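Local coordinates for CurD (Moorea producens 3L, PDB 5KP7), which probably acts as a hydroxymethylglutaryl-CoA synthase-type enzyme in curacin A biosynthesis, and binds 4'-phosphopantetheine, at residues Asn229-Ala234 and Ala400-Thr405; Asp263-Phe268 and Glu301-Arg306. The protein carries 3 engineered substitutions. All coordinates share one frame; numbering follows the deposited sequence.

Interaction 1. Residues Asn229-Ala234 and Ala400-Thr405; sequences NPDSEA and AVAFGT
A surface contact between two loops, carried by a proline against a phenylalanine and a carboxylate against a backbone amide, joins Pro-230 and Asp-231 to Ala-402 and Phe-403. The first loop runs between strands 225-226 and 234-235, the second between helix 388-397 and strand 408-409, and neither is regular where they meet. The polar half is a single direct bond: the amide N of Phe-403 donates to OD2 of Asp-231 at 2.8 Å, nearly straight at 163°, and enters by the syn lone pair, the side of the other oxygen. OD1 of Asp-231 accepts from a water at 2.9 Å, and the same water donates to the carbonyl O of Val-401, so both carboxylate oxygens reach the second loop, one directly and one through solvent. Asp-231 holds CG beside its backbone N and anti to its carbonyl carbon (chi1 -60°), which carries the carboxylate across to this partner. The amide it receives belongs to the second residue of a type II beta turn, Ala-402 to Thr-405, with Gly-404 at the third corner at a positive phi. Within that turn Thr-405 donates twice to one carbonyl, through its backbone N and through OG1 of Thr-405, 2.6 Å from O of Ala-402. The apolar half lies beside the bond: CB of Pro-230 packs on CB of Phe-403 at 3.4 Å, while CG of Pro-230 stands 3.9 Å from CD2 of Phe-403. The two side chains cross at about a right angle, and the ring is met obliquely before its far end leads away from the proline. OD2 of Asp-231 also lies 3.6 Å from the CB of Ala-402. Asp-231 also touches Leu-173, and Val-401 touches Arg-171, both in loops of the same chain.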
loop_
_atom_site.group_PDB
_atom_site.type_symbol
_atom_site.label_atom_id
_atom_site.label_comp_id
_atom_site.label_asym_id
_atom_site.label_seq_id
_atom_site.Cartn_x
_atom_site.Cartn_y
_atom_site.Cartn_z
ATOM N N ASN A 229 -13.832 2.121 13.957
ATOM C CA ASN A 229 -14.185 3.481 14.337
ATOM C C ASN A 229 -13.554 4.440 13.333
ATOM O O ASN A 229 -12.566 4.117 12.672
ATOM C CB ASN A 229 -13.629 3.836 15.711
ATOM C CG ASN A 229 -14.146 2.943 16.812
ATOM O OD1 ASN A 229 -15.284 3.086 17.237
ATOM N ND2 ASN A 229 -13.275 2.073 17.332
ATOM N N PRO A 230 -14.142 5.635 13.206
ATOM C CA PRO A 230 -13.520 6.610 12.325
ATOM C C PRO A 230 -12.144 7.032 12.807
ATOM O O PRO A 230 -11.854 6.984 14.015
ATOM C CB PRO A 230 -14.475 7.816 12.381
ATOM C CG PRO A 230 -15.676 7.409 13.130
ATOM C CD PRO A 230 -15.337 6.144 13.892
ATOM N N ASP A 231 -11.310 7.426 11.865
ATOM C CA ASP A 231 -10.051 8.103 12.146
ATOM C C ASP A 231 -9.177 7.202 13.007
ATOM O O ASP A 231 -8.575 7.636 13.988
ATOM C CB ASP A 231 -10.302 9.457 12.814
ATOM C CG ASP A 231 -11.140 10.415 11.939
ATOM O OD1 ASP A 231 -10.853 10.585 10.737
ATOM O OD2 ASP A 231 -12.070 11.021 12.483
ATOM N N SER A 232 -9.144 5.919 12.646
ATOM C CA SER A 232 -8.577 4.906 13.535
ATOM C C SER A 232 -8.355 3.597 12.793
ATOM O O SER A 232 -8.848 3.412 11.685
ATOM C CB SER A 232 -9.508 4.662 14.732
ATOM O OG SER A 232 -8.768 4.063 15.775
ATOM N N GLU A 233 -7.596 2.705 13.420
ATOM C CA GLU A 233 -7.343 1.358 12.906
ATOM C C GLU A 233 -7.095 0.463 14.118
ATOM O O GLU A 233 -6.517 0.944 15.096
ATOM C CB GLU A 233 -6.138 1.343 11.972
ATOM C CG GLU A 233 -5.880 -0.021 11.332
ATOM C CD GLU A 233 -4.806 -0.010 10.251
ATOM O OE1 GLU A 233 -3.915 0.859 10.285
ATOM O OE2 GLU A 233 -4.847 -0.907 9.376
ATOM N N ALA A 234 -7.551 -0.796 14.063
ATOM C CA ALA A 234 -7.359 -1.795 15.130
ATOM C C ALA A 234 -6.810 -3.086 14.529
ATOM O O ALA A 234 -7.039 -3.384 13.363
ATOM C CB ALA A 234 -8.662 -2.089 15.852
ATOM N N ALA A 400 -10.144 18.835 14.562
ATOM C CA ALA A 400 -11.110 19.767 14.017
ATOM C C ALA A 400 -11.777 19.320 12.720
ATOM O O ALA A 400 -12.828 19.865 12.379
ATOM C CB ALA A 400 -10.464 21.128 13.805
ATOM N N VAL A 401 -11.175 18.353 12.005
ATOM C CA VAL A 401 -11.727 17.812 10.779
ATOM C C VAL A 401 -11.959 16.304 10.936
ATOM O O VAL A 401 -11.917 15.575 9.946
ATOM C CB VAL A 401 -10.839 18.102 9.536
ATOM C CG1 VAL A 401 -10.821 19.590 9.273
ATOM C CG2 VAL A 401 -9.417 17.619 9.696
ATOM N N ALA A 402 -12.248 15.870 12.154
ATOM C CA ALA A 402 -12.637 14.442 12.392
ATOM C C ALA A 402 -13.850 14.061 11.549
ATOM O O ALA A 402 -14.687 14.891 11.169
ATOM C CB ALA A 402 -12.974 14.240 13.867
ATOM N N PHE A 403 -13.988 12.759 11.314
ATOM C CA PHE A 403 -15.197 12.223 10.721
ATOM C C PHE A 403 -16.421 12.732 11.455
ATOM O O PHE A 403 -16.459 12.780 12.698
ATOM C CB PHE A 403 -15.185 10.685 10.753
ATOM C CG PHE A 403 -16.328 10.071 10.009
ATOM C CD1 PHE A 403 -16.215 9.844 8.674
ATOM C CD2 PHE A 403 -17.519 9.767 10.639
ATOM C CE1 PHE A 403 -17.251 9.321 7.952
ATOM C CE2 PHE A 403 -18.577 9.242 9.928
ATOM C CZ PHE A 403 -18.449 9.057 8.573
ATOM N N GLY A 404 -17.405 13.160 10.676
ATOM C CA GLY A 404 -18.699 13.594 11.208
ATOM C C GLY A 404 -18.798 15.093 11.505
ATOM O O GLY A 404 -19.843 15.567 11.973
ATOM N N THR A 405 -17.708 15.826 11.273
ATOM C CA THR A 405 -17.683 17.262 11.456
ATOM C C THR A 405 -18.748 17.954 10.614
ATOM O O THR A 405 -18.831 17.728 9.417
ATOM C CB THR A 405 -16.290 17.832 11.142
ATOM O OG1 THR A 405 -15.337 17.280 12.088
ATOM C CG2 THR A 405 -16.292 19.356 11.227
HETATM O O HOH W 1 -10.594 13.095 9.328
#

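Interaction 2. Residues Asp263-Phe268 and Glu301-Arg306; sequences DYRESF and EADFQR
Arg-265 passes its CG and CD obliquely above and beyond OD1 of Asp-303, with CD of Arg-265 4.1 Å from OD1 of Asp-303 and CG only slightly farther. The approach is loose and without a direct hydrogen bond, and the guanidinium of Arg-265 is turned 89° from the carboxylate plane. A bend at chi3 (39°) turns the end of the arginine onward, where its NH1 forms a salt bridge with Glu-299. The carboxylate is gripped from other directions: OD1 of Asp-303 is in salt bridges with NH1 of Arg-306 (2.8 Å), one turn along the helix, and with NE of Arg-307, while OD2 accepts a bond from His-285. Arg-306 in turn presents the edge of its guanidinium to Arg-265, with NH1 of Arg-306 4.3 Å from CG of Arg-265. A water in the plane of that group accepts from NH2 of Arg-306 at 3.1 Å and donates to the carbonyl O of Arg-265 at 2.8 Å. It is the second link between loop and helix 297-307, beside Arg-307, whose NH2 bonds directly to the carbonyls of Tyr-264 and Phe-268. Asp-263 organises the bend in which Arg-265 lies. OD2 of Asp-263 takes the N of Glu-266 at 2.8 Å on its anti side, and the N of Arg-265 from above the carboxylate plane; OD1 pairs with Lys-293. Meanwhile, the N of Asp-263 donates to OG of Ser-267 at 2.9 Å. Asp-263 thus forms an Asx turn and an Asx motif at the start of a short run with helical backbone angles (264-267), ahead of strand 270-273.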
loop_
_atom_site.group_PDB
_atom_site.type_symbol
_atom_site.label_atom_id
_atom_site.label_comp_id
_atom_site.label_asym_id
_atom_site.label_seq_id
_atom_site.Cartn_x
_atom_site.Cartn_y
_atom_site.Cartn_z
ATOM N N ASP A 263 6.434 -18.819 -14.796
ATOM C CA ASP A 263 7.516 -19.038 -13.835
ATOM C C ASP A 263 7.730 -17.778 -13.023
ATOM O O ASP A 263 7.824 -16.711 -13.601
ATOM C CB ASP A 263 8.811 -19.415 -14.565
ATOM C CG ASP A 263 9.918 -19.785 -13.605
ATOM O OD1 ASP A 263 10.055 -21.005 -13.321
ATOM O OD2 ASP A 263 10.635 -18.886 -13.134
ATOM N N TYR A 264 7.808 -17.905 -11.701
ATOM C CA TYR A 264 7.865 -16.739 -10.829
ATOM C C TYR A 264 9.128 -15.895 -11.042
ATOM O O TYR A 264 9.082 -14.699 -10.843
ATOM C CB TYR A 264 7.757 -17.154 -9.374
ATOM C CG TYR A 264 7.590 -16.029 -8.399
ATOM C CD1 TYR A 264 6.372 -15.329 -8.294
ATOM C CD2 TYR A 264 8.609 -15.687 -7.538
ATOM C CE1 TYR A 264 6.214 -14.290 -7.395
ATOM C CE2 TYR A 264 8.456 -14.660 -6.621
ATOM C CZ TYR A 264 7.245 -13.983 -6.551
ATOM O OH TYR A 264 7.064 -12.973 -5.650
ATOM N N ARG A 265 10.234 -16.520 -11.441
ATOM C CA ARG A 265 11.431 -15.757 -11.809
ATOM C C ARG A 265 11.403 -15.339 -13.263
ATOM O O ARG A 265 11.592 -14.174 -13.574
ATOM C CB ARG A 265 12.717 -16.534 -11.538
ATOM C CG ARG A 265 13.957 -15.714 -11.891
ATOM C CD ARG A 265 15.238 -16.207 -11.240
ATOM N NE ARG A 265 15.313 -17.655 -11.199
ATOM C CZ ARG A 265 15.919 -18.381 -10.245
ATOM N NH1 ARG A 265 16.543 -17.816 -9.195
ATOM N NH2 ARG A 265 15.902 -19.708 -10.341
ATOM N N GLU A 266 11.179 -16.284 -14.161
ATOM C CA GLU A 266 11.399 -16.028 -15.587
ATOM C C GLU A 266 10.337 -15.197 -16.284
ATOM O O GLU A 266 10.652 -14.525 -17.252
ATOM C CB GLU A 266 11.589 -17.349 -16.364
ATOM C CG GLU A 266 12.761 -18.173 -15.879
ATOM C CD GLU A 266 14.069 -17.406 -15.951
ATOM O OE1 GLU A 266 14.407 -16.884 -17.046
ATOM O OE2 GLU A 266 14.773 -17.314 -14.917
ATOM N N SER A 267 9.089 -15.232 -15.816
ATOM C CA SER A 267 8.009 -14.567 -16.529
ATOM C C SER A 267 7.838 -13.108 -16.174
ATOM O O SER A 267 7.135 -12.405 -16.875
ATOM C CB SER A 267 6.689 -15.296 -16.278
ATOM O OG SER A 267 6.825 -16.641 -16.721
ATOM N N PHE A 268 8.422 -12.663 -15.062
ATOM C CA PHE A 268 8.203 -11.304 -14.563
ATOM C C PHE A 268 9.544 -10.610 -14.474
ATOM O O PHE A 268 10.423 -11.041 -13.741
ATOM C CB PHE A 268 7.492 -11.320 -13.199
ATOM C CG PHE A 268 6.232 -12.113 -13.220
ATOM C CD1 PHE A 268 5.109 -11.614 -13.849
ATOM C CD2 PHE A 268 6.193 -13.396 -12.684
ATOM C CE1 PHE A 268 3.950 -12.354 -13.916
ATOM C CE2 PHE A 268 5.043 -14.152 -12.764
ATOM C CZ PHE A 268 3.910 -13.627 -13.373
ATOM N N GLU A 301 18.579 -12.554 -2.649
ATOM C CA GLU A 301 18.866 -11.141 -2.389
ATOM C C GLU A 301 19.193 -10.387 -3.684
ATOM O O GLU A 301 18.757 -9.238 -3.855
ATOM C CB GLU A 301 19.961 -10.973 -1.315
ATOM C CG GLU A 301 20.459 -9.531 -1.113
ATOM C CD GLU A 301 19.402 -8.503 -0.761
ATOM O OE1 GLU A 301 18.255 -8.865 -0.389
ATOM O OE2 GLU A 301 19.707 -7.275 -0.900
ATOM N N ALA A 302 19.959 -11.013 -4.584
ATOM C CA ALA A 302 20.231 -10.388 -5.889
ATOM C C ALA A 302 18.936 -10.184 -6.677
ATOM O O ALA A 302 18.737 -9.143 -7.296
ATOM C CB ALA A 302 21.216 -11.220 -6.700
ATOM N N ASP A 303 18.050 -11.190 -6.632
ATOM C CA ASP A 303 16.780 -11.117 -7.320
ATOM C C ASP A 303 15.902 -10.018 -6.718
ATOM O O ASP A 303 15.233 -9.275 -7.475
ATOM C CB ASP A 303 16.058 -12.480 -7.274
ATOM C CG ASP A 303 14.840 -12.511 -8.169
ATOM O OD1 ASP A 303 14.995 -12.498 -9.427
ATOM O OD2 ASP A 303 13.722 -12.503 -7.637
ATOM N N PHE A 304 15.912 -9.898 -5.382
ATOM C CA PHE A 304 15.200 -8.820 -4.700
ATOM C C PHE A 304 15.652 -7.438 -5.212
ATOM O O PHE A 304 14.829 -6.576 -5.565
ATOM C CB PHE A 304 15.373 -8.911 -3.190
ATOM C CG PHE A 304 14.811 -7.746 -2.459
ATOM C CD1 PHE A 304 13.447 -7.631 -2.271
ATOM C CD2 PHE A 304 15.637 -6.731 -1.997
ATOM C CE1 PHE A 304 12.912 -6.535 -1.608
ATOM C CE2 PHE A 304 15.109 -5.626 -1.339
ATOM C CZ PHE A 304 13.748 -5.526 -1.140
ATOM N N GLN A 305 16.963 -7.223 -5.253
ATOM C CA GLN A 305 17.454 -5.912 -5.672
ATOM C C GLN A 305 17.084 -5.601 -7.111
ATOM O O GLN A 305 16.743 -4.470 -7.440
ATOM C CB GLN A 305 18.962 -5.768 -5.464
ATOM C CG GLN A 305 19.424 -4.321 -5.567
ATOM C CD GLN A 305 20.889 -4.141 -5.277
ATOM O OE1 GLN A 305 21.273 -3.901 -4.142
ATOM N NE2 GLN A 305 21.748 -4.303 -6.308
ATOM N N ARG A 306 17.156 -6.610 -7.974
ATOM C CA ARG A 306 16.883 -6.425 -9.399
ATOM C C ARG A 306 15.404 -6.182 -9.674
ATOM O O ARG A 306 15.072 -5.288 -10.438
ATOM C CB ARG A 306 17.340 -7.651 -10.185
ATOM C CG ARG A 306 17.129 -7.541 -11.690
ATOM C CD ARG A 306 17.762 -8.686 -12.472
ATOM N NE ARG A 306 17.243 -9.985 -12.026
ATOM C CZ ARG A 306 16.242 -10.677 -12.574
ATOM N NH1 ARG A 306 15.926 -11.861 -12.037
ATOM N NH2 ARG A 306 15.566 -10.242 -13.641
HETATM O O HOH W 2 13.537 -12.396 -14.494
#

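Interactions 1 and 2 are a loop-on-loop and a loop-on-helix contact, on opposite sides of the chain's centre, with centres 41 Å apart and nearest atoms about 22 Å apart. Both lie well out from that centre, at about 20 and 23 Å respectively, and both are away from the 4'-phosphopantetheine pocket. They share a device all the same: in each, a water completes the joint between backbone and side chain. Asp-231 accepts one amide, that of Phe-403, across the contact, whereas Asp-263 accepts two within its own segment. Along the sequence, the 263-268 and 301-306 segments fall within the stretch separating 229-234 from 400-405, as do pocket residues Pro-276, Phe-277 and Asn-320.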